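Local coordinates for ABC transporter sugar binding protein (Xanthomonas axonopodis pv. citri, PDB 3UOR), which probably binds maltose or a related sugar outside the inner membrane and delivers it to an ABC transporter for uptake, at residues T102-M106 / Q107-A111; W251-F254 / F255-Y258. One frame throughout, in Å; residues are numbered along the deposited sequence.

How the contacts relate
Both contacts are local, and both sit at a helix end: contact 1 spans a loop and the first turn of helix 107-111, while contact 2 covers nearly all of the short helix 250-256 and its exit toward strand 259-264. Each is partly buried: Met106 is buried in contact 1, Phe254 and Phe255 in contact 2, while Gln107, Tyr252 and Asn256 are exposed. They share no element and lie on opposite sides of the chain's centre, centres about 46 Å apart and nearest atoms about 31 Å apart. Contact 1 combines a slanted Met-aromatic contact, a weak Glu-Tyr hydrogen bond and one shared carbonyl; contact 2 relies on an aromatic pair and glycine-assisted closure of the helix.

Contact 1. Residues T102-M106 / Q107-A111; sequences TLEPM and QPYVA
Backbone bonds from Tyr109 and Val110 converge on the carbonyl of Met106, where the loop turns into helix 107-111. Val110 N donates to Met106 O at 3.0 Å, with 159° at the hydrogen, whereas the bond from Tyr109 N to the same oxygen is weak, with an angle of only 126°. Pro108, which has no N-H to give, lays its CD 3.8 Å from Pro105 O in this first turn.

The polar side-chain contact is looser. Glu104 and Tyr109 cross at about a right angle, and OE2 of Glu104 sits at the ring's edge, near its plane, taking a weak hydrogen bond from Tyr109 OH at 3.5 Å. The other carboxylate oxygen, OE1, forms a salt bridge to Lys314, so that the acid joins loop, helix 107-111 and helix 314-324.

Apolar contact comes from Met106. Bends at chi2 (-70°) and chi3 bring its methyl CE obliquely to Tyr109 CD2, 4.1 Å away, with SD 5.4 Å from the ring centroid: a slanted Met-aromatic contact. Trp318 also meets the tyrosine ring, and Leu135 and Ile307 touch the methionine. The whole is a loop-to-helix junction in an α/β solute-binding protein: the loop lies on strands 303-307 and 134-150, and the first helical turn on strand 134-150 and helix 314-324.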
loop_
_atom_site.group_PDB
_atom_site.type_symbol
_atom_site.label_atom_id
_atom_site.label_comp_id
_atom_site.label_asym_id
_atom_site.label_seq_id
_atom_site.Cartn_x
_atom_site.Cartn_y
_atom_site.Cartn_z
ATOM N N THR A 102 -9.558 -21.066 3.311
ATOM C CA THR A 102 -9.915 -21.150 1.897
ATOM C C THR A 102 -8.691 -21.120 0.987
ATOM O O THR A 102 -8.802 -21.274 -0.236
ATOM C CB THR A 102 -10.796 -19.968 1.476
ATOM O OG1 THR A 102 -10.049 -18.743 1.613
ATOM C CG2 THR A 102 -12.059 -19.913 2.330
ATOM N N LEU A 103 -7.522 -20.884 1.561
ATOM C CA LEU A 103 -6.381 -20.562 0.714
ATOM C C LEU A 103 -5.385 -21.711 0.663
ATOM O O LEU A 103 -5.020 -22.281 1.697
ATOM C CB LEU A 103 -5.672 -19.298 1.203
ATOM C CG LEU A 103 -6.440 -17.980 1.190
ATOM C CD1 LEU A 103 -5.548 -16.857 1.692
ATOM C CD2 LEU A 103 -6.961 -17.666 -0.203
ATOM N N GLU A 104 -4.934 -22.029 -0.544
ATOM C CA GLU A 104 -3.947 -23.076 -0.733
ATOM C C GLU A 104 -2.586 -22.607 -0.242
ATOM O O GLU A 104 -2.114 -21.549 -0.662
ATOM C CB GLU A 104 -3.854 -23.414 -2.218
ATOM C CG GLU A 104 -2.777 -24.425 -2.547
ATOM C CD GLU A 104 -3.216 -25.854 -2.260
ATOM O OE1 GLU A 104 -4.397 -26.070 -1.910
ATOM O OE2 GLU A 104 -2.373 -26.756 -2.398
ATOM N N PRO A 105 -1.939 -23.390 0.638
ATOM C CA PRO A 105 -0.568 -23.045 1.043
ATOM C C PRO A 105 0.332 -22.974 -0.184
ATOM O O PRO A 105 0.292 -23.871 -1.020
ATOM C CB PRO A 105 -0.151 -24.223 1.925
ATOM C CG PRO A 105 -1.475 -24.808 2.421
ATOM C CD PRO A 105 -2.416 -24.632 1.269
ATOM N N MET A 106 1.136 -21.923 -0.284
ATOM C CA MET A 106 1.886 -21.660 -1.490
ATOM C C MET A 106 3.329 -22.120 -1.423
ATOM O O MET A 106 3.986 -22.216 -2.450
ATOM C CB MET A 106 1.866 -20.171 -1.813
ATOM C CG MET A 106 0.540 -19.671 -2.328
ATOM S SD MET A 106 0.234 -20.321 -3.972
ATOM C CE MET A 106 -0.931 -21.546 -3.522
ATOM N N GLN A 107 3.835 -22.387 -0.230
ATOM C CA GLN A 107 5.260 -22.679 -0.097
ATOM C C GLN A 107 5.722 -23.885 -0.928
ATOM O O GLN A 107 6.797 -23.846 -1.504
ATOM C CB GLN A 107 5.681 -22.818 1.370
ATOM C CG GLN A 107 7.191 -22.990 1.561
ATOM C CD GLN A 107 8.030 -21.977 0.775
ATOM O OE1 GLN A 107 7.630 -20.826 0.583
ATOM N NE2 GLN A 107 9.208 -22.407 0.322
ATOM N N PRO A 108 4.906 -24.954 -1.003
ATOM C CA PRO A 108 5.278 -26.101 -1.842
ATOM C C PRO A 108 5.439 -25.747 -3.328
ATOM O O PRO A 108 6.284 -26.330 -4.008
ATOM C CB PRO A 108 4.112 -27.077 -1.641
ATOM C CG PRO A 108 3.560 -26.717 -0.308
ATOM C CD PRO A 108 3.698 -25.223 -0.209
ATOM N N TYR A 109 4.646 -24.805 -3.828
ATOM C CA TYR A 109 4.773 -24.385 -5.222
ATOM C C TYR A 109 5.976 -23.470 -5.386
ATOM O O TYR A 109 6.702 -23.549 -6.370
ATOM C CB TYR A 109 3.497 -23.686 -5.705
ATOM C CG TYR A 109 2.276 -24.575 -5.689
ATOM C CD1 TYR A 109 1.937 -25.349 -6.793
ATOM C CD2 TYR A 109 1.462 -24.650 -4.562
ATOM C CE1 TYR A 109 0.815 -26.180 -6.773
ATOM C CE2 TYR A 109 0.336 -25.473 -4.535
ATOM C CZ TYR A 109 0.023 -26.231 -5.645
ATOM O OH TYR A 109 -1.088 -27.043 -5.621
ATOM N N VAL A 110 6.191 -22.592 -4.416
ATOM C CA VAL A 110 7.280 -21.633 -4.532
ATOM C C VAL A 110 8.602 -22.402 -4.526
ATOM O O VAL A 110 9.531 -22.083 -5.269
ATOM C CB VAL A 110 7.256 -20.595 -3.383
ATOM C CG1 VAL A 110 8.555 -19.809 -3.371
ATOM C CG2 VAL A 110 6.038 -19.655 -3.525
ATOM N N ALA A 111 8.665 -23.431 -3.689
ATOM C CA ALA A 111 9.879 -24.212 -3.516
ATOM C C ALA A 111 10.266 -24.957 -4.789
ATOM O O ALA A 111 11.447 -25.204 -5.032
ATOM C CB ALA A 111 9.717 -25.203 -2.347
#

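Contact 2. Residues W251-F254 / F255-Y258; sequences WYEF and FNGY
Helix 250-256 runs through Trp251-Phe254 into Phe255 and Asn256 and ends at Gly257, whose positive phi (84°) turns the chain out in a Schellman motif with two bonds back into the last turn, from Tyr258 N to Glu253 O at 3.0 Å and from Gly257 N to Phe254 O at 3.1 Å, the latter from well above the carbonyl plane.

Phe254 and Phe255 form a T-shaped pair, the edge of Phe254 directed at the face of Phe255, with planes 79° apart and centroids separated by 5.2 Å. CD2 of Phe254 stands above that face, offset toward its rim, and CE2 comes within 3.7 Å of Phe255 CE1. Different first torsions let such close neighbours meet: Phe254 has CG opposite its backbone N (175°), but Phe255 has CG opposite its carbonyl carbon. Phe255 CD2 also comes to 3.3 Å from Trp251 O, which lies oblique to the ring. Phe272 meets the first ring, and Trp284 is edge-to-face with the second.

Across the glycine turn, Glu253 and Tyr258 lie side by side and point the same way. OE2 of the acid approaches Tyr258 CB at 3.6 Å and lies oblique to the ring, a van der Waals contact; a hydrogen bond joins OE1 to Ser248 OG. The helix end is thus closed by backbone N-H groups and the turn at Gly257, and cohesion on its buried side probably comes from dispersion between the rings and the slight polarity of aromatic C-H edges.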
loop_
_atom_site.group_PDB
_atom_site.type_symbol
_atom_site.label_atom_id
_atom_site.label_comp_id
_atom_site.label_asym_id
_atom_site.label_seq_id
_atom_site.Cartn_x
_atom_site.Cartn_y
_atom_site.Cartn_z
ATOM N N TRP A 251 -4.031 17.099 -8.852
ATOM C CA TRP A 251 -2.966 17.316 -9.828
ATOM C C TRP A 251 -2.818 18.784 -10.213
ATOM O O TRP A 251 -1.705 19.320 -10.255
ATOM C CB TRP A 251 -3.153 16.405 -11.046
ATOM C CG TRP A 251 -3.366 14.990 -10.618
ATOM C CD1 TRP A 251 -2.448 14.165 -10.026
ATOM C CD2 TRP A 251 -4.584 14.238 -10.701
ATOM N NE1 TRP A 251 -3.020 12.949 -9.745
ATOM C CE2 TRP A 251 -4.327 12.964 -10.151
ATOM C CE3 TRP A 251 -5.864 14.516 -11.197
ATOM C CZ2 TRP A 251 -5.294 11.967 -10.093
ATOM C CZ3 TRP A 251 -6.825 13.531 -11.128
ATOM C CH2 TRP A 251 -6.535 12.268 -10.577
ATOM N N TYR A 252 -3.934 19.455 -10.468
ATOM C CA TYR A 252 -3.862 20.867 -10.827
ATOM C C TYR A 252 -3.420 21.753 -9.672
ATOM O O TYR A 252 -2.588 22.634 -9.859
ATOM C CB TYR A 252 -5.165 21.338 -11.457
ATOM C CG TYR A 252 -5.369 20.685 -12.803
ATOM C CD1 TYR A 252 -4.366 20.739 -13.775
ATOM C CD2 TYR A 252 -6.540 19.993 -13.101
ATOM C CE1 TYR A 252 -4.530 20.140 -15.008
ATOM C CE2 TYR A 252 -6.713 19.387 -14.337
ATOM C CZ TYR A 252 -5.703 19.467 -15.282
ATOM O OH TYR A 252 -5.862 18.874 -16.510
ATOM N N GLU A 253 -3.938 21.503 -8.473
ATOM C CA GLU A 253 -3.481 22.244 -7.299
ATOM C C GLU A 253 -1.967 22.115 -7.113
ATOM O O GLU A 253 -1.279 23.090 -6.783
ATOM C CB GLU A 253 -4.223 21.785 -6.044
ATOM C CG GLU A 253 -5.718 22.079 -6.064
ATOM C CD GLU A 253 -6.045 23.568 -5.978
ATOM O OE1 GLU A 253 -7.167 23.890 -5.533
ATOM O OE2 GLU A 253 -5.191 24.414 -6.341
ATOM N N PHE A 254 -1.454 20.910 -7.341
ATOM C CA PHE A 254 -0.024 20.636 -7.240
ATOM C C PHE A 254 0.742 21.493 -8.243
ATOM O O PHE A 254 1.681 22.208 -7.872
ATOM C CB PHE A 254 0.215 19.144 -7.477
ATOM C CG PHE A 254 1.666 18.726 -7.510
ATOM C CD1 PHE A 254 2.328 18.359 -6.353
ATOM C CD2 PHE A 254 2.342 18.612 -8.720
ATOM C CE1 PHE A 254 3.656 17.918 -6.399
ATOM C CE2 PHE A 254 3.670 18.182 -8.773
ATOM C CZ PHE A 254 4.324 17.832 -7.617
ATOM N N PHE A 255 0.330 21.443 -9.509
ATOM C CA PHE A 255 0.996 22.225 -10.555
ATOM C C PHE A 255 0.671 23.730 -10.466
ATOM O O PHE A 255 1.343 24.562 -11.077
ATOM C CB PHE A 255 0.654 21.677 -11.942
ATOM C CG PHE A 255 1.284 20.341 -12.239
ATOM C CD1 PHE A 255 2.650 20.170 -12.141
ATOM C CD2 PHE A 255 0.511 19.269 -12.634
ATOM C CE1 PHE A 255 3.233 18.948 -12.410
ATOM C CE2 PHE A 255 1.090 18.048 -12.914
ATOM C CZ PHE A 255 2.450 17.889 -12.802
ATOM N N ASN A 256 -0.355 24.065 -9.694
ATOM C CA ASN A 256 -0.687 25.454 -9.422
ATOM C C ASN A 256 0.092 26.006 -8.242
ATOM O O ASN A 256 0.054 27.204 -7.988
ATOM C CB ASN A 256 -2.188 25.616 -9.170
ATOM C CG ASN A 256 -2.976 25.769 -10.454
ATOM O OD1 ASN A 256 -2.430 26.189 -11.481
ATOM N ND2 ASN A 256 -4.267 25.431 -10.409
ATOM N N GLY A 257 0.788 25.139 -7.515
ATOM C CA GLY A 257 1.624 25.592 -6.421
ATOM C C GLY A 257 0.894 25.799 -5.097
ATOM O O GLY A 257 1.463 26.367 -4.165
ATOM N N TYR A 258 -0.349 25.334 -5.001
ATOM C CA TYR A 258 -1.095 25.389 -3.737
ATOM C C TYR A 258 -0.369 24.622 -2.625
ATOM O O TYR A 258 -0.507 24.935 -1.444
ATOM C CB TYR A 258 -2.525 24.850 -3.918
ATOM C CG TYR A 258 -3.424 24.954 -2.683
ATOM C CD1 TYR A 258 -3.477 26.119 -1.921
ATOM C CD2 TYR A 258 -4.248 23.897 -2.307
ATOM C CE1 TYR A 258 -4.310 26.215 -0.802
ATOM C CE2 TYR A 258 -5.088 23.986 -1.192
ATOM C CZ TYR A 258 -5.110 25.141 -0.447
ATOM O OH TYR A 258 -5.942 25.216 0.650
#